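Local coordinates for nitrogenase molybdenum-iron protein beta chain (Clostridium pasteurianum, PDB 4WES) that forms, with the alpha chain, the nitrogenase component that reduces dinitrogen to ammonium, and shares an [8Fe-7S] cluster with that chain, at residues E186-Y198 and F276-P289. Residues are numbered along the deposited sequence; the frame is centred on the assembly and turned at random. Where two conformers were deposited one is given.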
loop_
_atom_site.group_PDB
_atom_site.type_symbol
_atom_site.label_atom_id
_atom_site.label_comp_id
_atom_site.label_asym_id
_atom_site.label_seq_id
_atom_site.Cartn_x
_atom_site.Cartn_y
_atom_site.Cartn_z
ATOM N N GLU B 186 -2.871 -13.439 -15.998
ATOM C CA GLU B 186 -3.528 -14.298 -15.010
ATOM C C GLU B 186 -4.570 -15.203 -15.649
ATOM O O GLU B 186 -4.673 -16.389 -15.287
ATOM C CB GLU B 186 -4.126 -13.447 -13.910
ATOM C CG GLU B 186 -4.896 -14.211 -12.842
ATOM C CD GLU B 186 -4.107 -15.263 -12.072
ATOM O OE1 GLU B 186 -2.869 -15.311 -12.178
ATOM O OE2 GLU B 186 -4.762 -16.069 -11.371
ATOM N N ILE B 187 -5.353 -14.676 -16.581
ATOM C CA ILE B 187 -6.339 -15.511 -17.281
ATOM C C ILE B 187 -5.640 -16.625 -18.057
ATOM O O ILE B 187 -6.082 -17.784 -18.006
ATOM C CB ILE B 187 -7.242 -14.631 -18.166
ATOM C CG1 ILE B 187 -8.123 -13.743 -17.277
ATOM C CG2 ILE B 187 -8.061 -15.451 -19.125
ATOM C CD1 ILE B 187 -8.626 -12.501 -17.979
ATOM N N LYS B 188 -4.540 -16.291 -18.733
ATOM C CA LYS B 188 -3.766 -17.317 -19.451
ATOM C C LYS B 188 -3.247 -18.373 -18.459
ATOM O O LYS B 188 -3.296 -19.585 -18.741
ATOM C CB LYS B 188 -2.629 -16.707 -20.263
ATOM C CG LYS B 188 -3.120 -15.872 -21.440
ATOM C CD LYS B 188 -2.033 -15.477 -22.399
ATOM C CE LYS B 188 -1.045 -14.546 -21.761
ATOM N NZ LYS B 188 0.037 -14.196 -22.724
ATOM N N ARG B 189 -2.751 -17.917 -17.322
ATOM C CA ARG B 189 -2.211 -18.821 -16.320
ATOM C C ARG B 189 -3.275 -19.818 -15.863
ATOM O O ARG B 189 -3.004 -21.017 -15.660
ATOM C CB ARG B 189 -1.656 -18.026 -15.134
ATOM C CG ARG B 189 -0.841 -18.880 -14.168
ATOM C CD ARG B 189 -0.525 -18.137 -12.872
ATOM N NE ARG B 189 -1.716 -17.857 -12.084
ATOM C CZ ARG B 189 -2.337 -18.757 -11.330
ATOM N NH1 ARG B 189 -1.863 -20.003 -11.212
ATOM N NH2 ARG B 189 -3.440 -18.432 -10.706
ATOM N N LEU B 190 -4.514 -19.342 -15.695
ATOM C CA LEU B 190 -5.613 -20.198 -15.279
ATOM C C LEU B 190 -5.987 -21.219 -16.358
ATOM O O LEU B 190 -6.207 -22.398 -16.045
ATOM C CB LEU B 190 -6.810 -19.349 -14.861
ATOM C CG LEU B 190 -6.567 -18.540 -13.583
ATOM C CD1 LEU B 190 -7.701 -17.546 -13.345
ATOM C CD2 LEU B 190 -6.457 -19.443 -12.380
ATOM N N PHE B 191 -6.068 -20.788 -17.613
ATOM C CA PHE B 191 -6.278 -21.737 -18.720
ATOM C C PHE B 191 -5.196 -22.823 -18.711
ATOM O O PHE B 191 -5.475 -24.023 -18.874
ATOM C CB PHE B 191 -6.214 -21.047 -20.086
ATOM C CG PHE B 191 -7.540 -20.521 -20.608
ATOM C CD1 PHE B 191 -8.309 -21.327 -21.437
ATOM C CD2 PHE B 191 -8.002 -19.264 -20.294
ATOM C CE1 PHE B 191 -9.521 -20.884 -21.902
ATOM C CE2 PHE B 191 -9.187 -18.820 -20.781
ATOM C CZ PHE B 191 -9.944 -19.615 -21.599
ATOM N N GLU B 192 -3.946 -22.397 -18.511
ATOM C CA GLU B 192 -2.826 -23.341 -18.544
ATOM C C GLU B 192 -2.903 -24.295 -17.356
ATOM O O GLU B 192 -2.654 -25.504 -17.503
ATOM C CB GLU B 192 -1.519 -22.569 -18.584
ATOM C CG GLU B 192 -1.372 -21.893 -19.948
ATOM C CD GLU B 192 -0.317 -20.824 -20.036
ATOM O OE1 GLU B 192 0.450 -20.648 -19.070
ATOM O OE2 GLU B 192 -0.291 -20.158 -21.111
ATOM N N ALA B 193 -3.271 -23.792 -16.178
ATOM C CA ALA B 193 -3.419 -24.670 -15.011
ATOM C C ALA B 193 -4.558 -25.688 -15.223
ATOM O O ALA B 193 -4.489 -26.819 -14.720
ATOM C CB ALA B 193 -3.643 -23.855 -13.747
ATOM N N MET B 194 -5.607 -25.283 -15.928
ATOM C CA MET B 194 -6.735 -26.148 -16.269
ATOM C C MET B 194 -6.379 -27.136 -17.399
ATOM O O MET B 194 -7.166 -28.037 -17.685
ATOM C CB MET B 194 -7.969 -25.342 -16.698
ATOM C CG MET B 194 -8.695 -24.563 -15.581
ATOM S SD MET B 194 -9.553 -25.567 -14.372
ATOM C CE MET B 194 -10.927 -26.224 -15.329
ATOM N N ASP B 195 -5.237 -26.934 -18.055
ATOM C CA ASP B 195 -4.806 -27.721 -19.197
ATOM C C ASP B 195 -5.771 -27.596 -20.388
ATOM O O ASP B 195 -6.078 -28.591 -21.063
ATOM C CB ASP B 195 -4.584 -29.194 -18.806
ATOM C CG ASP B 195 -3.766 -29.950 -19.831
ATOM O OD1 ASP B 195 -2.965 -29.321 -20.576
ATOM O OD2 ASP B 195 -3.909 -31.185 -19.882
ATOM N N ILE B 196 -6.204 -26.369 -20.666
ATOM C CA ILE B 196 -7.123 -26.066 -21.735
ATOM C C ILE B 196 -6.433 -25.213 -22.809
ATOM O O ILE B 196 -6.107 -24.061 -22.559
ATOM C CB ILE B 196 -8.372 -25.333 -21.207
ATOM C CG1 ILE B 196 -9.132 -26.266 -20.284
ATOM C CG2 ILE B 196 -9.264 -24.828 -22.334
ATOM C CD1 ILE B 196 -10.229 -25.589 -19.474
ATOM N N PRO B 197 -6.258 -25.752 -24.020
ATOM C CA PRO B 197 -5.714 -24.943 -25.121
ATOM C C PRO B 197 -6.615 -23.775 -25.470
ATOM O O PRO B 197 -7.849 -23.927 -25.450
ATOM C CB PRO B 197 -5.611 -25.947 -26.289
ATOM C CG PRO B 197 -5.471 -27.283 -25.595
ATOM C CD PRO B 197 -6.345 -27.178 -24.376
ATOM N N TYR B 198 -6.009 -22.641 -25.831
ATOM C CA TYR B 198 -6.770 -21.416 -26.014
ATOM C C TYR B 198 -6.056 -20.483 -26.986
ATOM O O TYR B 198 -4.859 -20.639 -27.262
ATOM C CB TYR B 198 -6.984 -20.685 -24.647
ATOM C CG TYR B 198 -5.674 -20.194 -24.071
ATOM C CD1 TYR B 198 -4.829 -21.028 -23.375
ATOM C CD2 TYR B 198 -5.230 -18.913 -24.349
ATOM C CE1 TYR B 198 -3.598 -20.576 -22.918
ATOM C CE2 TYR B 198 -4.021 -18.466 -23.913
ATOM C CZ TYR B 198 -3.187 -19.300 -23.207
ATOM O OH TYR B 198 -1.951 -18.859 -22.799
ATOM N N PHE B 276 -16.205 -18.241 -14.204
ATOM C CA PHE B 276 -15.201 -18.445 -15.244
ATOM C C PHE B 276 -14.617 -19.847 -15.165
ATOM O O PHE B 276 -14.564 -20.536 -16.185
ATOM C CB PHE B 276 -14.112 -17.343 -15.090
ATOM C CG PHE B 276 -12.878 -17.567 -15.898
ATOM C CD1 PHE B 276 -12.886 -17.377 -17.269
ATOM C CD2 PHE B 276 -11.707 -17.948 -15.301
ATOM C CE1 PHE B 276 -11.726 -17.580 -18.015
ATOM C CE2 PHE B 276 -10.551 -18.151 -16.035
ATOM C CZ PHE B 276 -10.568 -17.983 -17.400
ATOM N N ILE B 277 -14.171 -20.276 -13.991
ATOM C CA ILE B 277 -13.596 -21.613 -13.845
ATOM C C ILE B 277 -14.644 -22.681 -14.203
ATOM O O ILE B 277 -14.346 -23.663 -14.913
ATOM C CB ILE B 277 -13.074 -21.818 -12.419
ATOM C CG1 ILE B 277 -11.918 -20.868 -12.121
ATOM C CG2 ILE B 277 -12.649 -23.260 -12.161
ATOM C CD1 ILE B 277 -10.703 -21.020 -12.996
ATOM N N MET B 278 -15.876 -22.506 -13.755
ATOM C CA MET B 278 -16.945 -23.482 -14.095
ATOM C C MET B 278 -17.226 -23.513 -15.580
ATOM O O MET B 278 -17.440 -24.593 -16.146
ATOM C CB MET B 278 -18.220 -23.203 -13.310
ATOM C CG MET B 278 -18.108 -23.447 -11.809
ATOM S SD MET B 278 -17.719 -25.119 -11.351
ATOM C CE MET B 278 -15.970 -25.198 -11.746
ATOM N N ALA B 279 -17.217 -22.355 -16.259
ATOM C CA ALA B 279 -17.416 -22.342 -17.704
ATOM C C ALA B 279 -16.326 -23.140 -18.377
ATOM O O ALA B 279 -16.596 -23.905 -19.331
ATOM C CB ALA B 279 -17.434 -20.920 -18.232
ATOM N N LEU B 280 -15.085 -22.970 -17.953
ATOM C CA LEU B 280 -13.957 -23.735 -18.522
ATOM C C LEU B 280 -14.144 -25.231 -18.308
ATOM O O LEU B 280 -13.955 -26.033 -19.232
ATOM C CB LEU B 280 -12.644 -23.305 -17.865
ATOM C CG LEU B 280 -11.815 -22.134 -18.420
ATOM C CD1 LEU B 280 -12.668 -20.966 -18.898
ATOM C CD2 LEU B 280 -10.834 -21.664 -17.348
ATOM N N SER B 281 -14.452 -25.632 -17.085
ATOM C CA SER B 281 -14.620 -27.054 -16.763
ATOM C C SER B 281 -15.777 -27.662 -17.532
ATOM O O SER B 281 -15.643 -28.747 -18.094
ATOM C CB SER B 281 -14.805 -27.216 -15.257
ATOM O OG SER B 281 -14.917 -28.579 -14.900
ATOM N N GLU B 282 -16.894 -26.942 -17.598
ATOM C CA GLU B 282 -18.071 -27.439 -18.296
ATOM C C GLU B 282 -17.842 -27.564 -19.789
ATOM O O GLU B 282 -18.352 -28.497 -20.442
ATOM C CB GLU B 282 -19.285 -26.565 -18.027
ATOM C CG GLU B 282 -19.769 -26.623 -16.569
ATOM C CD GLU B 282 -20.723 -25.485 -16.199
ATOM O OE1 GLU B 282 -21.028 -25.388 -14.992
ATOM O OE2 GLU B 282 -21.156 -24.701 -17.087
ATOM N N ALA B 283 -17.096 -26.624 -20.363
ATOM C CA ALA B 283 -16.858 -26.644 -21.805
ATOM C C ALA B 283 -15.939 -27.776 -22.252
ATOM O O ALA B 283 -15.975 -28.186 -23.416
ATOM C CB ALA B 283 -16.261 -25.325 -22.259
ATOM N N THR B 284 -15.096 -28.241 -21.341
ATOM C CA THR B 284 -13.998 -29.138 -21.678
ATOM C C THR B 284 -14.016 -30.479 -21.001
ATOM O O THR B 284 -13.307 -31.401 -21.428
ATOM C CB THR B 284 -12.656 -28.492 -21.342
ATOM O OG1 THR B 284 -12.551 -28.309 -19.934
ATOM C CG2 THR B 284 -12.480 -27.171 -22.086
ATOM N N GLY B 285 -14.827 -30.619 -19.967
ATOM C CA GLY B 285 -14.788 -31.806 -19.130
ATOM C C GLY B 285 -13.568 -31.918 -18.231
ATOM O O GLY B 285 -13.368 -32.937 -17.599
ATOM N N LYS B 286 -12.752 -30.879 -18.181
ATOM C CA LYS B 286 -11.521 -30.870 -17.388
ATOM C C LYS B 286 -11.824 -30.539 -15.920
ATOM O O LYS B 286 -12.570 -29.616 -15.622
ATOM C CB LYS B 286 -10.517 -29.873 -17.979
ATOM C CG LYS B 286 -10.073 -30.160 -19.412
ATOM C CD LYS B 286 -8.755 -30.877 -19.501
ATOM C CE LYS B 286 -8.454 -31.411 -20.898
ATOM N NZ LYS B 286 -8.320 -30.360 -21.940
ATOM N N GLU B 287 -11.257 -31.330 -15.007
ATOM C CA GLU B 287 -11.416 -31.100 -13.583
ATOM C C GLU B 287 -10.601 -29.880 -13.116
ATOM O O GLU B 287 -9.583 -29.530 -13.709
ATOM C CB GLU B 287 -10.965 -32.341 -12.810
ATOM C CG GLU B 287 -11.704 -33.642 -13.204
ATOM C CD GLU B 287 -13.168 -33.699 -12.773
ATOM O OE1 GLU B 287 -13.522 -33.148 -11.707
ATOM O OE2 GLU B 287 -13.969 -34.321 -13.509
ATOM N N VAL B 288 -11.070 -29.243 -12.060
ATOM C CA VAL B 288 -10.358 -28.098 -11.496
ATOM C C VAL B 288 -9.184 -28.610 -10.642
ATOM O O VAL B 288 -9.399 -29.415 -9.718
ATOM C CB VAL B 288 -11.283 -27.250 -10.631
ATOM C CG1 VAL B 288 -10.534 -26.038 -10.065
ATOM C CG2 VAL B 288 -12.479 -26.787 -11.455
ATOM N N PRO B 289 -7.949 -28.214 -10.978
ATOM C CA PRO B 289 -6.795 -28.742 -10.236
ATOM C C PRO B 289 -6.650 -28.197 -8.825
ATOM O O PRO B 289 -7.197 -27.140 -8.462
ATOM C CB PRO B 289 -5.612 -28.308 -11.080
ATOM C CG PRO B 289 -6.070 -27.055 -11.755
ATOM C CD PRO B 289 -7.531 -27.283 -12.043
HETATM O O HOH W 1 -7.682 -29.774 -15.614
#
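Phe191 and Phe276 meet where two helices, 181-193 and 270-284, pack side by side in roughly the same direction on the parallel sheet that includes strands 172-175 and 237-241, part of a Rossmann-like alpha/beta domain. The Phe191 ring brings CE2 to the edge of the Phe276 ring, near its plane, 3.7 Å from Phe276 CZ. The two ring planes are inclined at 68°. Phe276 reaches across because its CG lies anti to the backbone N (chi1 168°); Ile187 CG2 and Leu190 CD1 close on the same end of the ring. Leu280 CG lies over one face of the Phe191 ring, while Leu280 CB is met by Ile196 CD1 at 3.7 Å. On the sheet side, Phe191 and Ile196 rest on Ile172, and Leu280 on Leu239, so the seam faces the sheet.

Met194 fills the far end of the interface. Bent at both chi2 and chi3, it turns SD against Pro289 CD at 3.5 Å and sets CE beside Ser281 CB. Here helix 181-193 ends in a Schellman motif, with Asp195 at positive phi, and two carbonyls at this end are tied to segment 276-289. A water donates to Met194 O (2.8 Å) and to Glu287 O, bridging them. Alongside Ile196, the Lys286 chain passes Met194 O, and its NZ donates a hydrogen bond to Asp195 O at 3.0 Å, the donor tilted 30° from the carbonyl plane.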